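Side-chain contacts in protein CT_858 (PDB 3DOR), which is a secreted chlamydial protease, found as a dimer, that probably acts as a serine-type endopeptidase: residues D120-V124 against Q125-A129; D400-G404 against Y405-L409; V451-S454 against K455-V459. All blocks are in the same frame, centred on the assembly; numbering follows the deposited sequence.

The three contacts are local turns or caps within one chain, occurring in series along it. Interaction 1 starts a helix in the region assigned to the PDZ domain, whereas interactions 2 and 3 both lie in the S41 peptidase region, on the opposite side of the chain's centre. The centre of interaction 1 is about 50 Å from that of interaction 2 and about 44 Å from that of interaction 3. Interactions 2 and 3 have centres about 21 Å apart and nearest atoms about 8 Å apart. They do not touch but share a neighbour: H448 packs against T406 and hydrogen-bonds through ND1 to V451 N. No ligand takes part in any of them.

Interaction 1 (D120-V124 against Q125-A129); sequences DGAPV and QDVLA
P123, at the N-cap of helix 124-130, offers its carbonyl to the first turn. V127 N donates to P123 O at 3.3 Å with a nearly straight N-H...O angle of 163°, and D126 N adds a weak bond to P123 O. One residue on, L128 N reaches V124 O at 2.8 Å, and A129 N follows to Q125 O at 3.0 Å. V124 is also joined by a backbone hydrogen bond to L117 of strand 115-119.

One acceptor is left without a partner: OE1 of Q125, buried here. A bend at chi2 (80°) folds the amide back, putting Q125 OE1 2.9 Å from V124 N, but the angle is too poor for a bond. The apolar contacts are looser: A122 CB faces V127 CG2 at 4.0 Å, and V124 CG1 lies 4.2 Å from L128 CD1. V124 rests on L116 and V127 on V119, setting the helix start against strand 115-119, which pairs antiparallel with strand 122-123 in the range assigned to the PDZ domain.

Because proline has neither an N-H nor a polar side chain, the reciprocal bonds of a capping box cannot form. The first-turn N-H groups of D126 and V127 are served by a main-chain carbonyl, that of P123, and not by a side-chain cap, while the D126 carboxylate is probably favoured by the helix dipole.

Interaction 2 (D400-G404 against Y405-L409); sequences DNMEG and YTVDL
Y405 pairs with M402 across a beta hairpin with a two-residue loop (E403 and G404, both at positive phi), closed by a type I' turn from M402 to Y405. Two backbone bonds close this hydrogen-bonded pair: Y405 N donates to M402 O at 3.0 Å, and M402 N to Y405 O at 2.7 Å. The first approaches from well above the carbonyl plane, 69° out of it, a steep approach within the tight turn. The Y405 ring swings away from the turn, and its hydroxyl is hydrogen-bonded to H446 N.

T406 follows as the non-hydrogen-bonded partner of N401, T406 CA lying 4.4 Å from N401 CA. Its side chain shares a face of the hairpin with that of N401, opposite the face that carries M402 and Y405.

V407 extends the pairing past the two strands. V407 N donates to D400 O at 3.0 Å, from 39° outside the carbonyl plane. A water donates to the same D400 O at 2.7 Å and to V407 O at 2.8 Å, so that D400 O has two donors and the open end of the hairpin is bridged. With CG1 anti to the backbone N (chi1 168°), V407 is left with CG2 facing the first strand, 3.7 Å from N401 CA and 3.8 Å from M402 CG.

Beyond it the chain turns into helix 409-428, L409 N bonding to N391 OD1. The hairpin thus sits between helices: V407 packs on S394 of helix 391-398, M402 and Y405 on V411 of helix 409-428, and Y405 on Y350 and S354 of helix 346-354, while E403 OE1 at the corner accepts bonds from S345 OG and W303 NE1.

Interaction 3 (V451-S454 against K455-V459); sequences VQYS and KPICV
From Y453 to I457 the backbone is extended except at S454 (phi/psi -119°/10°), where it bends and leads the chain round the Y453 ring into strand 457-461, a strand of the mixed sheet in the S41 peptidase range, parallel to its neighbour 333-337. Turning CG of Y453 anti to its own N (chi1 -168°) brings the ring into that bend. K455 N stands 3.8 Å above one face of the Y453 ring, displaced from the ring centre toward its margin. P456 O lies at the edge, in the ring plane, with Y453 CE2 to P456 O at 3.7 Å; nearby, I457 CG1 meets Y453 CD2 at 3.8 Å, the two side chains lying side by side but running opposite ways. The lysine crosses the tyrosine at about a right angle, K455 CB lying 3.6 Å from Y453 OH.

Beyond CG the K455 chain is fully extended and carries NZ away from the ring, to S328 O and T331 O. K455 O, 3.6 Å from Y453 CE2, accepts a hydrogen bond from R481 NH2.

The contact is thus one of packing, the tyrosine held between the bend and helix 316-330 (I324, F327), with NZ and O of K455 satisfied by partners beyond it. The two bonds from NZ link the entry of strand 457-461 to the C-terminal end of the helix that precedes strand 333-337; the carbonyls there probably stabilise its charge.

Interaction 1 (D120-V124 against Q125-A129)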
loop_
_atom_site.group_PDB
_atom_site.type_symbol
_atom_site.label_atom_id
_atom_site.label_comp_id
_atom_site.label_asym_id
_atom_site.label_seq_id
_atom_site.Cartn_x
_atom_site.Cartn_y
_atom_site.Cartn_z
ATOM N N ASP B 120 -42.256 5.609 -0.531
ATOM C CA ASP B 120 -43.053 4.509 0.015
ATOM C C ASP B 120 -43.995 4.965 1.119
ATOM O O ASP B 120 -44.164 4.274 2.125
ATOM C CB ASP B 120 -42.158 3.391 0.553
ATOM C CG ASP B 120 -41.440 2.646 -0.546
ATOM O OD1 ASP B 120 -42.081 2.366 -1.581
ATOM O OD2 ASP B 120 -40.244 2.330 -0.371
ATOM N N GLY B 121 -44.603 6.130 0.929
ATOM C CA GLY B 121 -45.538 6.644 1.911
ATOM C C GLY B 121 -44.893 7.418 3.038
ATOM O O GLY B 121 -45.584 8.092 3.801
ATOM N N ALA B 122 -43.574 7.326 3.153
ATOM C CA ALA B 122 -42.859 8.039 4.204
ATOM C C ALA B 122 -42.263 9.330 3.661
ATOM O O ALA B 122 -41.653 9.338 2.593
ATOM C CB ALA B 122 -41.757 7.157 4.776
ATOM N N PRO B 123 -42.451 10.448 4.381
ATOM C CA PRO B 123 -41.888 11.715 3.903
ATOM C C PRO B 123 -40.370 11.600 3.788
ATOM O O PRO B 123 -39.728 10.904 4.585
ATOM C CB PRO B 123 -42.337 12.723 4.963
ATOM C CG PRO B 123 -42.562 11.878 6.190
ATOM C CD PRO B 123 -43.196 10.635 5.637
ATOM N N VAL B 124 -39.810 12.276 2.787
ATOM C CA VAL B 124 -38.374 12.243 2.521
ATOM C C VAL B 124 -37.521 12.402 3.771
ATOM O O VAL B 124 -36.577 11.643 3.988
ATOM C CB VAL B 124 -37.953 13.352 1.532
ATOM C CG1 VAL B 124 -36.573 13.039 0.972
ATOM C CG2 VAL B 124 -38.964 13.477 0.422
ATOM N N GLN B 125 -37.862 13.395 4.584
ATOM C CA GLN B 125 -37.135 13.673 5.812
ATOM C C GLN B 125 -36.954 12.429 6.671
ATOM O O GLN B 125 -35.854 12.158 7.146
ATOM C CB GLN B 125 -37.859 14.750 6.622
ATOM C CG GLN B 125 -38.215 15.999 5.818
ATOM C CD GLN B 125 -39.465 15.822 4.959
ATOM O OE1 GLN B 125 -39.636 14.807 4.286
ATOM N NE2 GLN B 125 -40.337 16.825 4.973
ATOM N N ASP B 126 -38.027 11.670 6.870
ATOM C CA ASP B 126 -37.941 10.463 7.689
ATOM C C ASP B 126 -37.045 9.423 7.045
ATOM O O ASP B 126 -36.272 8.755 7.723
ATOM C CB ASP B 126 -39.326 9.859 7.933
ATOM C CG ASP B 126 -40.244 10.799 8.680
ATOM O OD1 ASP B 126 -39.741 11.651 9.445
ATOM O OD2 ASP B 126 -41.472 10.673 8.512
ATOM N N VAL B 127 -37.158 9.278 5.733
ATOM C CA VAL B 127 -36.334 8.322 5.015
ATOM C C VAL B 127 -34.867 8.701 5.194
ATOM O O VAL B 127 -34.027 7.847 5.462
ATOM C CB VAL B 127 -36.685 8.308 3.513
ATOM C CG1 VAL B 127 -35.789 7.331 2.767
ATOM C CG2 VAL B 127 -38.146 7.923 3.338
ATOM N N LEU B 128 -34.570 9.989 5.057
ATOM C CA LEU B 128 -33.207 10.471 5.213
ATOM C C LEU B 128 -32.661 10.189 6.604
ATOM O O LEU B 128 -31.515 9.768 6.744
ATOM C CB LEU B 128 -33.130 11.973 4.920
ATOM C CG LEU B 128 -33.048 12.325 3.434
ATOM C CD1 LEU B 128 -33.122 13.831 3.237
ATOM C CD2 LEU B 128 -31.744 11.776 2.862
ATOM N N ALA B 129 -33.480 10.416 7.628
ATOM C CA ALA B 129 -33.064 10.182 9.004
ATOM C C ALA B 129 -32.621 8.738 9.212
ATOM O O ALA B 129 -31.732 8.465 10.017
ATOM C CB ALA B 129 -34.200 10.521 9.964
#

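Interaction 2 (D400-G404 against Y405-L409)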
loop_
_atom_site.group_PDB
_atom_site.type_symbol
_atom_site.label_atom_id
_atom_site.label_comp_id
_atom_site.label_asym_id
_atom_site.label_seq_id
_atom_site.Cartn_x
_atom_site.Cartn_y
_atom_site.Cartn_z
ATOM N N ASP B 400 12.383 20.090 -8.433
ATOM C CA ASP B 400 12.131 21.512 -8.640
ATOM C C ASP B 400 10.849 21.967 -7.950
ATOM O O ASP B 400 10.706 23.138 -7.609
ATOM C CB ASP B 400 12.068 21.846 -10.134
ATOM C CG ASP B 400 13.428 21.708 -10.829
ATOM O OD1 ASP B 400 14.473 21.820 -10.149
ATOM O OD2 ASP B 400 13.446 21.507 -12.063
ATOM N N ASN B 401 9.914 21.046 -7.750
ATOM C CA ASN B 401 8.675 21.381 -7.066
ATOM C C ASN B 401 8.054 20.126 -6.490
ATOM O O ASN B 401 8.302 19.022 -6.976
ATOM C CB ASN B 401 7.677 22.051 -8.015
ATOM C CG ASN B 401 7.196 21.118 -9.106
ATOM O OD1 ASN B 401 7.555 21.276 -10.272
ATOM N ND2 ASN B 401 6.387 20.127 -8.731
ATOM N N MET B 402 7.249 20.300 -5.450
ATOM C CA MET B 402 6.575 19.182 -4.813
ATOM C C MET B 402 5.094 19.298 -5.141
ATOM O O MET B 402 4.354 20.073 -4.522
ATOM C CB MET B 402 6.818 19.215 -3.302
ATOM C CG MET B 402 8.261 18.882 -2.935
ATOM S SD MET B 402 8.679 19.315 -1.241
ATOM C CE MET B 402 7.970 17.877 -0.349
ATOM N N GLU B 403 4.685 18.520 -6.138
ATOM C CA GLU B 403 3.313 18.515 -6.628
ATOM C C GLU B 403 2.852 19.923 -6.982
ATOM O O GLU B 403 1.712 20.317 -6.716
ATOM C CB GLU B 403 2.376 17.861 -5.607
ATOM C CG GLU B 403 2.667 16.372 -5.453
ATOM C CD GLU B 403 1.665 15.647 -4.576
ATOM O OE1 GLU B 403 0.452 15.675 -4.898
ATOM O OE2 GLU B 403 2.093 15.041 -3.571
ATOM N N GLY B 404 3.767 20.673 -7.590
ATOM C CA GLY B 404 3.476 22.026 -8.007
ATOM C C GLY B 404 4.097 23.085 -7.124
ATOM O O GLY B 404 4.405 24.181 -7.597
ATOM N N TYR B 405 4.284 22.783 -5.842
ATOM C CA TYR B 405 4.854 23.779 -4.942
ATOM C C TYR B 405 6.350 23.957 -5.167
ATOM O O TYR B 405 7.123 23.001 -5.084
ATOM C CB TYR B 405 4.586 23.417 -3.486
ATOM C CG TYR B 405 4.778 24.586 -2.549
ATOM C CD1 TYR B 405 3.741 25.486 -2.307
ATOM C CD2 TYR B 405 5.997 24.797 -1.909
ATOM C CE1 TYR B 405 3.911 26.570 -1.443
ATOM C CE2 TYR B 405 6.182 25.884 -1.040
ATOM C CZ TYR B 405 5.134 26.763 -0.814
ATOM O OH TYR B 405 5.312 27.832 0.031
ATOM N N THR B 406 6.747 25.195 -5.442
ATOM C CA THR B 406 8.140 25.519 -5.725
ATOM C C THR B 406 9.098 25.167 -4.592
ATOM O O THR B 406 8.887 25.574 -3.449
ATOM C CB THR B 406 8.290 27.019 -6.056
ATOM O OG1 THR B 406 7.395 27.369 -7.126
ATOM C CG2 THR B 406 9.732 27.323 -6.472
ATOM N N VAL B 407 10.148 24.411 -4.911
ATOM C CA VAL B 407 11.132 24.017 -3.906
ATOM C C VAL B 407 12.188 25.100 -3.697
ATOM O O VAL B 407 12.745 25.647 -4.651
ATOM C CB VAL B 407 11.813 22.671 -4.263
ATOM C CG1 VAL B 407 13.026 22.425 -3.357
ATOM C CG2 VAL B 407 10.803 21.531 -4.090
ATOM N N ASP B 408 12.450 25.374 -2.422
ATOM C CA ASP B 408 13.381 26.402 -1.964
ATOM C C ASP B 408 14.239 25.887 -0.820
ATOM O O ASP B 408 14.036 24.785 -0.337
ATOM C CB ASP B 408 12.575 27.585 -1.415
ATOM C CG ASP B 408 12.871 28.853 -2.127
ATOM O OD1 ASP B 408 12.265 29.887 -1.777
ATOM O OD2 ASP B 408 13.718 28.809 -3.043
ATOM N N LEU B 409 15.181 26.712 -0.375
ATOM C CA LEU B 409 16.003 26.356 0.771
ATOM C C LEU B 409 15.006 26.495 1.932
ATOM O O LEU B 409 15.041 25.744 2.905
ATOM C CB LEU B 409 17.144 27.362 0.955
ATOM C CG LEU B 409 18.541 26.857 1.352
ATOM C CD1 LEU B 409 19.279 27.998 2.038
ATOM C CD2 LEU B 409 18.461 25.648 2.280
HETATM O O HOH W 1 12.459 25.207 -7.406
#

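Interaction 3 (V451-S454 against K455-V459)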
loop_
_atom_site.group_PDB
_atom_site.type_symbol
_atom_site.label_atom_id
_atom_site.label_comp_id
_atom_site.label_asym_id
_atom_site.label_seq_id
_atom_site.Cartn_x
_atom_site.Cartn_y
_atom_site.Cartn_z
ATOM N N VAL B 451 4.080 33.061 -11.266
ATOM C CA VAL B 451 2.689 33.469 -11.388
ATOM C C VAL B 451 2.041 33.726 -10.039
ATOM O O VAL B 451 2.007 32.856 -9.163
ATOM C CB VAL B 451 1.864 32.435 -12.232
ATOM C CG1 VAL B 451 2.808 31.468 -12.932
ATOM C CG2 VAL B 451 0.864 31.698 -11.378
ATOM N N GLN B 452 1.540 34.949 -9.887
ATOM C CA GLN B 452 0.900 35.400 -8.657
ATOM C C GLN B 452 -0.338 36.246 -8.956
ATOM O O GLN B 452 -0.208 37.402 -9.348
ATOM C CB GLN B 452 1.867 36.275 -7.840
ATOM C CG GLN B 452 3.202 35.643 -7.451
ATOM C CD GLN B 452 4.184 36.679 -6.912
ATOM O OE1 GLN B 452 3.789 37.791 -6.565
ATOM N NE2 GLN B 452 5.462 36.313 -6.828
ATOM N N TYR B 453 -1.536 35.706 -8.777
ATOM C CA TYR B 453 -2.713 36.531 -9.015
ATOM C C TYR B 453 -2.825 37.450 -7.794
ATOM O O TYR B 453 -2.864 36.974 -6.656
ATOM C CB TYR B 453 -3.962 35.672 -9.145
ATOM C CG TYR B 453 -5.156 36.443 -9.670
ATOM C CD1 TYR B 453 -5.198 36.883 -10.992
ATOM C CD2 TYR B 453 -6.242 36.736 -8.844
ATOM C CE1 TYR B 453 -6.288 37.594 -11.481
ATOM C CE2 TYR B 453 -7.337 37.448 -9.325
ATOM C CZ TYR B 453 -7.351 37.871 -10.643
ATOM O OH TYR B 453 -8.430 38.563 -11.131
ATOM N N SER B 454 -2.874 38.760 -8.019
ATOM C CA SER B 454 -2.938 39.705 -6.908
ATOM C C SER B 454 -4.182 40.573 -6.890
ATOM O O SER B 454 -4.250 41.524 -6.129
ATOM C CB SER B 454 -1.697 40.612 -6.911
ATOM O OG SER B 454 -1.587 41.326 -8.139
ATOM N N LYS B 455 -5.159 40.262 -7.731
ATOM C CA LYS B 455 -6.382 41.044 -7.755
ATOM C C LYS B 455 -7.429 40.405 -6.847
ATOM O O LYS B 455 -7.205 39.332 -6.313
ATOM C CB LYS B 455 -6.880 41.166 -9.194
ATOM C CG LYS B 455 -5.848 41.865 -10.049
ATOM C CD LYS B 455 -6.223 41.974 -11.495
ATOM C CE LYS B 455 -5.007 42.451 -12.296
ATOM N NZ LYS B 455 -5.374 42.902 -13.651
ATOM N N PRO B 456 -8.577 41.065 -6.651
ATOM C CA PRO B 456 -9.581 40.453 -5.776
ATOM C C PRO B 456 -10.079 39.077 -6.204
ATOM O O PRO B 456 -10.172 38.763 -7.389
ATOM C CB PRO B 456 -10.686 41.518 -5.689
ATOM C CG PRO B 456 -10.399 42.461 -6.828
ATOM C CD PRO B 456 -8.914 42.467 -6.954
ATOM N N ILE B 457 -10.373 38.254 -5.206
ATOM C CA ILE B 457 -10.828 36.899 -5.425
ATOM C C ILE B 457 -12.064 36.587 -4.601
ATOM O O ILE B 457 -12.154 36.950 -3.413
ATOM C CB ILE B 457 -9.735 35.867 -5.012
ATOM C CG1 ILE B 457 -8.462 36.085 -5.829
ATOM C CG2 ILE B 457 -10.255 34.445 -5.217
ATOM C CD1 ILE B 457 -7.297 35.186 -5.407
ATOM N N CYS B 458 -13.014 35.911 -5.236
ATOM C CA CYS B 458 -14.225 35.484 -4.559
ATOM C C CYS B 458 -14.283 33.968 -4.701
ATOM O O CYS B 458 -14.337 33.451 -5.820
ATOM C CB CYS B 458 -15.462 36.108 -5.201
ATOM S SG CYS B 458 -17.003 35.505 -4.478
ATOM N N VAL B 459 -14.245 33.254 -3.577
ATOM C CA VAL B 459 -14.297 31.796 -3.596
ATOM C C VAL B 459 -15.688 31.300 -3.226
ATOM O O VAL B 459 -16.263 31.727 -2.218
ATOM C CB VAL B 459 -13.283 31.163 -2.591
ATOM C CG1 VAL B 459 -13.294 29.641 -2.716
ATOM C CG2 VAL B 459 -11.902 31.697 -2.840
#